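Local coordinates for glycosyltransferase (Streptomyces halstedii, PDB 3WAD), which is a glycosyltransferase of the GT-B fold, with domains resembling those of the erythromycin biosynthesis protein CIII, at residues Val7-Ser12 with Ala34-Asn39. Sequence-based numbering, arbitrary orientation.
Sequences VFANRS and ASHPDN
Ser35 and Val7 meet where strands 30-35 and 2-6 run out of the sheet. Val7 N donates to Ala34 O at 3.2 Å, a backbone bond. Ser35 CB lies beside Val7 O, and with OG anti to the backbone N (chi1 -170°) the hydroxyl reaches the same carbonyl. Ser35 OG donates to Val7 O at 2.6 Å, from 32° off the carbonyl plane. Ser35 OG also accepts from Asn39 ND2 at 3.0 Å, nearly in that amide's plane, so one hydroxyl joins Val7 O to the turn after Ser35.

His36 can be followed outward. CB and CG pass the methyl of Ala9. His36 ND1 accepts a weak, bent bond from Ala9 N (3.1 Å, 135° at the hydrogen). CE1 turns the ring edge to Phe8 CA and also touches Phe8 CB.

Ala9 CB is boxed in further by Asn39 CB and by Asp38 OD1, 3.3 Å away. A water bridges Ala9 O and Asp38 OD2; the carboxylate is also held by Leu57 N and Asn58 N. Asn10 OD1 caps helix 11-16 by accepting from His13 N.

Loops side by side after adjacent parallel strands are typical of the Rossmann-like N-terminal domain of GT-B glycosyltransferases.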
loop_
_atom_site.group_PDB
_atom_site.type_symbol
_atom_site.label_atom_id
_atom_site.label_comp_id
_atom_site.label_asym_id
_atom_site.label_seq_id
_atom_site.Cartn_x
_atom_site.Cartn_y
_atom_site.Cartn_z
ATOM N N VAL B 7 2.269 -15.555 3.844
ATOM C CA VAL B 7 2.942 -15.334 5.133
ATOM C C VAL B 7 2.006 -15.898 6.208
ATOM O O VAL B 7 0.770 -15.743 6.084
ATOM C CB VAL B 7 3.347 -13.835 5.318
ATOM C CG1 VAL B 7 2.118 -12.955 5.299
ATOM C CG2 VAL B 7 4.071 -13.607 6.659
ATOM N N PHE B 8 2.548 -16.573 7.242
ATOM C CA PHE B 8 1.716 -16.988 8.374
ATOM C C PHE B 8 1.120 -15.734 9.106
ATOM O O PHE B 8 1.613 -14.632 8.905
ATOM C CB PHE B 8 2.429 -17.957 9.350
ATOM C CG PHE B 8 3.475 -17.294 10.218
ATOM C CD1 PHE B 8 3.177 -16.956 11.553
ATOM C CD2 PHE B 8 4.724 -16.901 9.689
ATOM C CE1 PHE B 8 4.161 -16.254 12.372
ATOM C CE2 PHE B 8 5.711 -16.252 10.475
ATOM C CZ PHE B 8 5.441 -15.947 11.823
ATOM N N ALA B 9 0.057 -15.906 9.924
ATOM C CA ALA B 9 -0.631 -14.759 10.542
ATOM C C ALA B 9 0.168 -14.110 11.656
ATOM O O ALA B 9 0.098 -14.488 12.855
ATOM C CB ALA B 9 -2.106 -15.133 11.002
ATOM N N ASN B 10 0.964 -13.114 11.262
ATOM C CA ASN B 10 1.834 -12.407 12.190
ATOM C C ASN B 10 2.062 -11.075 11.553
ATOM O O ASN B 10 2.580 -11.043 10.428
ATOM C CB ASN B 10 3.213 -13.105 12.327
ATOM C CG ASN B 10 4.172 -12.323 13.258
ATOM O OD1 ASN B 10 4.854 -11.373 12.871
ATOM N ND2 ASN B 10 4.218 -12.746 14.490
ATOM N N ARG B 11 1.757 -10.001 12.256
ATOM C CA ARG B 11 1.840 -8.688 11.662
ATOM C C ARG B 11 3.256 -8.267 11.246
ATOM O O ARG B 11 3.393 -7.559 10.236
ATOM C CB ARG B 11 1.224 -7.617 12.579
ATOM C CG ARG B 11 0.725 -6.331 11.894
ATOM C CD ARG B 11 -0.343 -5.635 12.817
ATOM N NE ARG B 11 -0.100 -5.991 14.217
ATOM C CZ ARG B 11 -0.837 -6.835 14.950
ATOM N NH1 ARG B 11 -1.929 -7.421 14.451
ATOM N NH2 ARG B 11 -0.477 -7.096 16.207
ATOM N N SER B 12 4.250 -8.579 12.065
ATOM C CA SER B 12 5.668 -8.249 11.784
ATOM C C SER B 12 6.125 -8.951 10.501
ATOM O O SER B 12 6.779 -8.357 9.707
ATOM C CB SER B 12 6.595 -8.728 12.941
ATOM O OG SER B 12 6.261 -7.934 14.068
ATOM N N ALA B 34 -1.738 -14.228 0.760
ATOM C CA ALA B 34 -2.510 -15.303 1.355
ATOM C C ALA B 34 -1.976 -15.472 2.742
ATOM O O ALA B 34 -0.755 -15.574 2.912
ATOM C CB ALA B 34 -2.310 -16.635 0.518
ATOM N N SER B 35 -2.875 -15.577 3.724
ATOM C CA SER B 35 -2.495 -15.760 5.107
ATOM C C SER B 35 -3.715 -16.317 5.823
ATOM O O SER B 35 -4.843 -16.359 5.225
ATOM C CB SER B 35 -2.000 -14.406 5.683
ATOM O OG SER B 35 -1.378 -14.493 6.962
ATOM N N HIS B 36 -3.532 -16.796 7.049
ATOM C CA HIS B 36 -4.680 -17.192 7.892
ATOM C C HIS B 36 -5.698 -16.060 8.064
ATOM O O HIS B 36 -5.369 -14.885 7.928
ATOM C CB HIS B 36 -4.256 -17.729 9.268
ATOM C CG HIS B 36 -3.102 -18.701 9.230
ATOM N ND1 HIS B 36 -1.792 -18.297 9.086
ATOM C CD2 HIS B 36 -3.064 -20.053 9.371
ATOM C CE1 HIS B 36 -0.995 -19.345 9.129
ATOM N NE2 HIS B 36 -1.736 -20.425 9.316
ATOM N N PRO B 37 -6.960 -16.430 8.332
ATOM C CA PRO B 37 -8.054 -15.430 8.417
ATOM C C PRO B 37 -7.770 -14.323 9.416
ATOM O O PRO B 37 -8.103 -13.140 9.139
ATOM C CB PRO B 37 -9.272 -16.269 8.831
ATOM C CG PRO B 37 -8.978 -17.671 8.329
ATOM C CD PRO B 37 -7.461 -17.817 8.326
ATOM N N ASP B 38 -7.098 -14.656 10.529
ATOM C CA ASP B 38 -6.765 -13.648 11.508
ATOM C C ASP B 38 -5.730 -12.630 11.045
ATOM O O ASP B 38 -5.460 -11.674 11.761
ATOM C CB ASP B 38 -6.380 -14.243 12.915
ATOM C CG ASP B 38 -5.303 -15.307 12.859
ATOM O OD1 ASP B 38 -5.176 -16.073 11.872
ATOM O OD2 ASP B 38 -4.552 -15.388 13.845
ATOM N N ASN B 39 -5.130 -12.809 9.868
ATOM C CA ASN B 39 -4.199 -11.776 9.409
ATOM C C ASN B 39 -4.914 -10.887 8.387
ATOM O O ASN B 39 -4.325 -9.965 7.902
ATOM C CB ASN B 39 -2.922 -12.381 8.751
ATOM C CG ASN B 39 -1.689 -11.479 8.877
ATOM O OD1 ASN B 39 -1.627 -10.598 9.704
ATOM N ND2 ASN B 39 -0.673 -11.758 8.059
HETATM O O HOH W 1 -1.958 -15.275 14.457
#